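Local structure of K5 lyase (Enterobacteria phage k1-5, 2X3H) at residues N135-L141 / G165-T169; P193-I199 / S222-I228. The protein cleaves the K5 capsular polysaccharide, a glycosaminoglycan, by a lyase mechanism and probably serves the phage as a tail spike. One frame throughout, in Å; residues are numbered along the deposited sequence.

Contact 1. Residues N135-L141 / G165-T169; sequences NPRTGRL and GSDVT. Unlike the reference sequence in segment 135-141: Pro136 (reference Leu), Thr138 (reference Ala).
Pro136 and Ser166 open a run of parallel backbone bonds that joins successive coils of a beta-helix where both segments turn a corner, at Thr138 and Asp167, before strands 139-142 and 168-178. Ser166 N reaches Pro136 O at 3.1 Å, almost straight at the hydrogen (166°), and Ser166 O in turn accepts Thr138 N at 2.9 Å. At the corner the pairing slackens: Gly139 N to Asp167 O measures 3.3 Å and is weak, and the CA of Thr138 also approaches that oxygen. Two full-strength bonds follow, Thr169 N to Gly139 O, with the donor above the carbonyl plane, and Leu141 N to Thr169 O. On the face of Val168, the ring of Pro136 from the preceding loop brings its CG to 3.6 Å from Val168 CG2, the two side chains crossing at about a right angle; Leu162 and Leu197 also touch Val168. The other face carries Arg140 and Thr169, which run alongside each other and point the same way. Their polar ends serve the trimer: Arg140 NH1 forms a salt bridge with Asp172 of the second subunit, and Thr169 OG1 is hydrogen-bonded to Arg203 of that subunit. Thr169 holds OG1 beside its backbone N (chi1 -67°), which turns CG2 toward the Arg140 guanidinium, 4.0 Å from NH1.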
loop_
_atom_site.group_PDB
_atom_site.type_symbol
_atom_site.label_atom_id
_atom_site.label_comp_id
_atom_site.label_asym_id
_atom_site.label_seq_id
_atom_site.Cartn_x
_atom_site.Cartn_y
_atom_site.Cartn_z
ATOM N N ASN A 135 -15.374 -19.162 26.356
ATOM C CA ASN A 135 -15.514 -20.017 25.176
ATOM C C ASN A 135 -16.850 -19.916 24.442
ATOM O O ASN A 135 -17.457 -20.940 24.109
ATOM C CB ASN A 135 -15.245 -21.480 25.549
ATOM C CG ASN A 135 -13.791 -21.754 25.822
ATOM O OD1 ASN A 135 -13.419 -22.155 26.933
ATOM N ND2 ASN A 135 -12.954 -21.557 24.811
ATOM N N PRO A 136 -17.311 -18.688 24.161
ATOM C CA PRO A 136 -18.521 -18.573 23.364
ATOM C C PRO A 136 -18.322 -19.220 21.994
ATOM O O PRO A 136 -17.275 -19.028 21.363
ATOM C CB PRO A 136 -18.707 -17.060 23.215
ATOM C CG PRO A 136 -17.347 -16.489 23.444
ATOM C CD PRO A 136 -16.742 -17.374 24.497
ATOM N N ARG A 137 -19.319 -20.000 21.572
ATOM C CA ARG A 137 -19.358 -20.616 20.246
ATOM C C ARG A 137 -20.275 -19.762 19.374
ATOM O O ARG A 137 -21.496 -19.938 19.366
ATOM C CB ARG A 137 -19.913 -22.041 20.345
ATOM C CG ARG A 137 -19.834 -22.855 19.062
ATOM C CD ARG A 137 -18.565 -23.691 19.043
ATOM N NE ARG A 137 -18.748 -24.961 18.340
ATOM C CZ ARG A 137 -18.013 -26.048 18.562
ATOM N NH1 ARG A 137 -17.046 -26.027 19.479
ATOM N NH2 ARG A 137 -18.249 -27.163 17.875
ATOM N N THR A 138 -19.657 -18.853 18.621
ATOM C CA THR A 138 -20.345 -17.728 17.984
ATOM C C THR A 138 -20.775 -16.710 19.050
ATOM O O THR A 138 -20.920 -17.048 20.226
ATOM C CB THR A 138 -21.525 -18.131 17.054
ATOM O OG1 THR A 138 -22.701 -18.441 17.826
ATOM C CG2 THR A 138 -21.142 -19.303 16.157
ATOM N N GLY A 139 -20.928 -15.457 18.648
ATOM C CA GLY A 139 -21.411 -14.435 19.569
ATOM C C GLY A 139 -21.428 -13.073 18.920
ATOM O O GLY A 139 -20.840 -12.870 17.855
ATOM N N ARG A 140 -22.127 -12.144 19.562
ATOM C CA ARG A 140 -22.212 -10.766 19.088
ATOM C C ARG A 140 -22.252 -9.855 20.313
ATOM O O ARG A 140 -23.030 -10.091 21.233
ATOM C CB ARG A 140 -23.487 -10.603 18.263
ATOM C CG ARG A 140 -23.914 -9.180 17.941
ATOM C CD ARG A 140 -23.762 -8.907 16.459
ATOM N NE ARG A 140 -24.241 -7.580 16.071
ATOM C CZ ARG A 140 -23.807 -6.932 14.996
ATOM N NH1 ARG A 140 -22.883 -7.495 14.221
ATOM N NH2 ARG A 140 -24.281 -5.724 14.701
ATOM N N LEU A 141 -21.386 -8.851 20.355
ATOM C CA LEU A 141 -21.497 -7.821 21.382
ATOM C C LEU A 141 -21.484 -6.511 20.629
ATOM O O LEU A 141 -20.484 -6.199 19.983
ATOM C CB LEU A 141 -20.321 -7.887 22.346
ATOM C CG LEU A 141 -20.222 -6.816 23.432
ATOM C CD1 LEU A 141 -21.404 -6.838 24.392
ATOM C CD2 LEU A 141 -18.891 -7.012 24.180
ATOM N N GLY A 165 -12.838 -18.405 22.408
ATOM C CA GLY A 165 -14.013 -18.067 21.622
ATOM C C GLY A 165 -13.786 -18.264 20.149
ATOM O O GLY A 165 -12.652 -18.170 19.659
ATOM N N SER A 166 -14.870 -18.572 19.451
ATOM C CA SER A 166 -14.838 -18.667 18.004
ATOM C C SER A 166 -15.957 -17.838 17.403
ATOM O O SER A 166 -17.076 -17.795 17.927
ATOM C CB SER A 166 -14.953 -20.126 17.541
ATOM O OG SER A 166 -16.160 -20.720 17.986
ATOM N N ASP A 167 -15.652 -17.168 16.298
ATOM C CA ASP A 167 -16.676 -16.520 15.503
ATOM C C ASP A 167 -17.500 -15.544 16.333
ATOM O O ASP A 167 -18.715 -15.469 16.187
ATOM C CB ASP A 167 -17.569 -17.563 14.829
ATOM C CG ASP A 167 -16.827 -18.348 13.760
ATOM O OD1 ASP A 167 -15.665 -17.993 13.463
ATOM O OD2 ASP A 167 -17.411 -19.316 13.216
ATOM N N VAL A 168 -16.814 -14.786 17.184
ATOM C CA VAL A 168 -17.475 -13.743 17.957
ATOM C C VAL A 168 -17.237 -12.408 17.271
ATOM O O VAL A 168 -16.116 -12.093 16.870
ATOM C CB VAL A 168 -16.957 -13.698 19.418
ATOM C CG1 VAL A 168 -17.607 -12.564 20.204
ATOM C CG2 VAL A 168 -17.189 -15.044 20.103
ATOM N N THR A 169 -18.301 -11.628 17.122
ATOM C CA THR A 169 -18.166 -10.288 16.553
ATOM C C THR A 169 -18.424 -9.249 17.622
ATOM O O THR A 169 -19.460 -9.275 18.290
ATOM C CB THR A 169 -19.126 -10.112 15.371
ATOM O OG1 THR A 169 -18.696 -10.971 14.311
ATOM C CG2 THR A 169 -19.152 -8.679 14.877
#

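Contact 2. Residues P193-I199 / S222-I228; sequences PPDGLMI and SSVNSLI
Ile199 and Leu227, which lose the largest areas to the contact, meet through the backbone: Ile199 N donates to Leu227 O over 2.8 Å at 171°, nearly straight. Leu227 N in turn donates to Leu197 O, two residues before Ile199, at 2.9 Å, so Leu227 is held through both its amide and its carbonyl. The side chains of Ile199 and Leu227 leave on different faces. Ile199 stands with Ile228, CB to CG1 4.2 Å, and also touches Leu185; Leu227 lies on the face of Met198, its CD1 4.3 Å from the Met198 CE, and packs on Ile257 of the second subunit. Such in-register parallel pairing, with apolar residues stacked from coil to coil, is the ladder of a right-handed beta-helix, the body of many phage tail spikes. Before the strands the pairing runs through loops whose principal residue is Val224. Its N binds Pro194 O, and its carbonyl is gripped twice, by Gly196 N in the carbonyl plane and by Ser226 OG from above it. Ser226 OG also accepts Leu197 N at 3.0 Å, tying the loop to the neighbouring coil. Val224 CG2, set between its own N and carbonyl carbon, comes 3.6 Å from Asp195 CG, while Asp195 OD1 forms a salt bridge with Lys234 of the second subunit.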
loop_
_atom_site.group_PDB
_atom_site.type_symbol
_atom_site.label_atom_id
_atom_site.label_comp_id
_atom_site.label_asym_id
_atom_site.label_seq_id
_atom_site.Cartn_x
_atom_site.Cartn_y
_atom_site.Cartn_z
ATOM N N PRO A 193 -6.822 -21.486 20.701
ATOM C CA PRO A 193 -6.715 -20.135 20.139
ATOM C C PRO A 193 -8.080 -19.555 19.805
ATOM O O PRO A 193 -8.931 -20.263 19.252
ATOM C CB PRO A 193 -5.926 -20.356 18.838
ATOM C CG PRO A 193 -5.141 -21.591 19.085
ATOM C CD PRO A 193 -6.001 -22.460 19.961
ATOM N N PRO A 194 -8.298 -18.267 20.131
ATOM C CA PRO A 194 -9.450 -17.547 19.576
ATOM C C PRO A 194 -9.360 -17.592 18.046
ATOM O O PRO A 194 -8.264 -17.473 17.508
ATOM C CB PRO A 194 -9.238 -16.117 20.102
ATOM C CG PRO A 194 -8.444 -16.270 21.329
ATOM C CD PRO A 194 -7.505 -17.426 21.038
ATOM N N ASP A 195 -10.488 -17.771 17.354
ATOM C CA ASP A 195 -10.455 -18.061 15.905
ATOM C C ASP A 195 -11.661 -17.400 15.251
ATOM O O ASP A 195 -12.791 -17.588 15.692
ATOM C CB ASP A 195 -10.498 -19.587 15.715
ATOM C CG ASP A 195 -10.198 -20.058 14.281
ATOM O OD1 ASP A 195 -10.120 -19.252 13.329
ATOM O OD2 ASP A 195 -10.053 -21.294 14.102
ATOM N N GLY A 196 -11.419 -16.611 14.207
ATOM C CA GLY A 196 -12.528 -16.054 13.447
ATOM C C GLY A 196 -13.223 -14.854 14.084
ATOM O O GLY A 196 -14.384 -14.551 13.771
ATOM N N LEU A 197 -12.521 -14.163 14.967
ATOM C CA LEU A 197 -13.116 -12.997 15.626
ATOM C C LEU A 197 -13.243 -11.848 14.643
ATOM O O LEU A 197 -12.419 -11.705 13.735
ATOM C CB LEU A 197 -12.254 -12.528 16.799
ATOM C CG LEU A 197 -11.853 -13.602 17.827
ATOM C CD1 LEU A 197 -11.062 -13.008 18.984
ATOM C CD2 LEU A 197 -13.062 -14.344 18.349
ATOM N N MET A 198 -14.267 -11.029 14.822
ATOM C CA MET A 198 -14.352 -9.768 14.099
ATOM C C MET A 198 -14.550 -8.685 15.133
ATOM O O MET A 198 -15.568 -8.654 15.815
ATOM C CB MET A 198 -15.516 -9.765 13.114
ATOM C CG MET A 198 -15.313 -10.670 11.896
ATOM S SD MET A 198 -16.797 -10.688 10.860
ATOM C CE MET A 198 -16.268 -11.658 9.453
ATOM N N ILE A 199 -13.555 -7.819 15.263
ATOM C CA ILE A 199 -13.588 -6.752 16.246
ATOM C C ILE A 199 -13.511 -5.453 15.465
ATOM O O ILE A 199 -12.482 -5.160 14.845
ATOM C CB ILE A 199 -12.385 -6.872 17.200
ATOM C CG1 ILE A 199 -12.517 -8.123 18.084
ATOM C CG2 ILE A 199 -12.204 -5.605 18.038
ATOM C CD1 ILE A 199 -11.219 -8.513 18.780
ATOM N N SER A 222 -2.744 -14.581 20.793
ATOM C CA SER A 222 -2.665 -15.885 20.145
ATOM C C SER A 222 -3.887 -16.235 19.282
ATOM O O SER A 222 -4.202 -17.402 19.079
ATOM C CB SER A 222 -2.367 -16.980 21.182
ATOM O OG SER A 222 -1.158 -16.683 21.876
ATOM N N SER A 223 -4.578 -15.224 18.762
ATOM C CA SER A 223 -5.717 -15.494 17.891
ATOM C C SER A 223 -5.245 -15.858 16.489
ATOM O O SER A 223 -4.117 -15.539 16.087
ATOM C CB SER A 223 -6.636 -14.277 17.805
ATOM O OG SER A 223 -5.923 -13.183 17.231
ATOM N N VAL A 224 -6.133 -16.504 15.746
ATOM C CA VAL A 224 -5.891 -16.801 14.340
ATOM C C VAL A 224 -7.117 -16.421 13.509
ATOM O O VAL A 224 -8.246 -16.365 14.031
ATOM C CB VAL A 224 -5.536 -18.298 14.120
ATOM C CG1 VAL A 224 -4.235 -18.654 14.832
ATOM C CG2 VAL A 224 -6.674 -19.214 14.585
ATOM N N ASN A 225 -6.900 -16.157 12.214
ATOM C CA ASN A 225 -7.998 -15.884 11.271
ATOM C C ASN A 225 -8.979 -14.840 11.796
ATOM O O ASN A 225 -10.180 -15.008 11.656
ATOM C CB ASN A 225 -8.775 -17.171 10.926
ATOM C CG ASN A 225 -7.858 -18.310 10.507
ATOM O OD1 ASN A 225 -7.961 -19.444 11.016
ATOM N ND2 ASN A 225 -6.946 -18.019 9.597
ATOM N N SER A 226 -8.462 -13.755 12.366
ATOM C CA SER A 226 -9.323 -12.743 12.963
ATOM C C SER A 226 -9.086 -11.371 12.367
ATOM O O SER A 226 -7.997 -11.091 11.847
ATOM C CB SER A 226 -9.110 -12.700 14.476
ATOM O OG SER A 226 -9.542 -13.911 15.093
ATOM N N LEU A 227 -10.120 -10.536 12.432
ATOM C CA LEU A 227 -10.089 -9.189 11.851
ATOM C C LEU A 227 -10.282 -8.157 12.948
ATOM O O LEU A 227 -11.203 -8.284 13.749
ATOM C CB LEU A 227 -11.212 -9.024 10.808
ATOM C CG LEU A 227 -11.172 -9.936 9.573
ATOM C CD1 LEU A 227 -12.453 -9.859 8.799
ATOM C CD2 LEU A 227 -9.986 -9.565 8.666
ATOM N N ILE A 228 -9.418 -7.150 12.992
ATOM C CA ILE A 228 -9.572 -6.022 13.916
ATOM C C ILE A 228 -9.533 -4.764 13.054
ATOM O O ILE A 228 -8.519 -4.511 12.407
ATOM C CB ILE A 228 -8.428 -6.003 14.942
ATOM C CG1 ILE A 228 -8.426 -7.312 15.738
ATOM C CG2 ILE A 228 -8.507 -4.763 15.862
ATOM C CD1 ILE A 228 -7.220 -7.451 16.665
#

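From the N terminus, contact 1 closes first: after 135-141 the chain travels through strands 144-147 and 160-163 and comes back beside itself at 165-169. Contact 2 repeats this with the loop from 193-199 to 222-228, so the two closures follow in series, neither nested nor crossed. Their centres lie 10 Å apart, and the inner segments 165-169 and 193-199 are themselves neighbours. Asp167 N lies 3.0 Å from Asp195 O, and Val168 O is equally far from Met198 N, both probable hydrogen bonds. Strands 139-142, 168-178, 198-206 and 227-234 are thereby joined coil to coil, and both contacts also meet Arg203 of the second subunit.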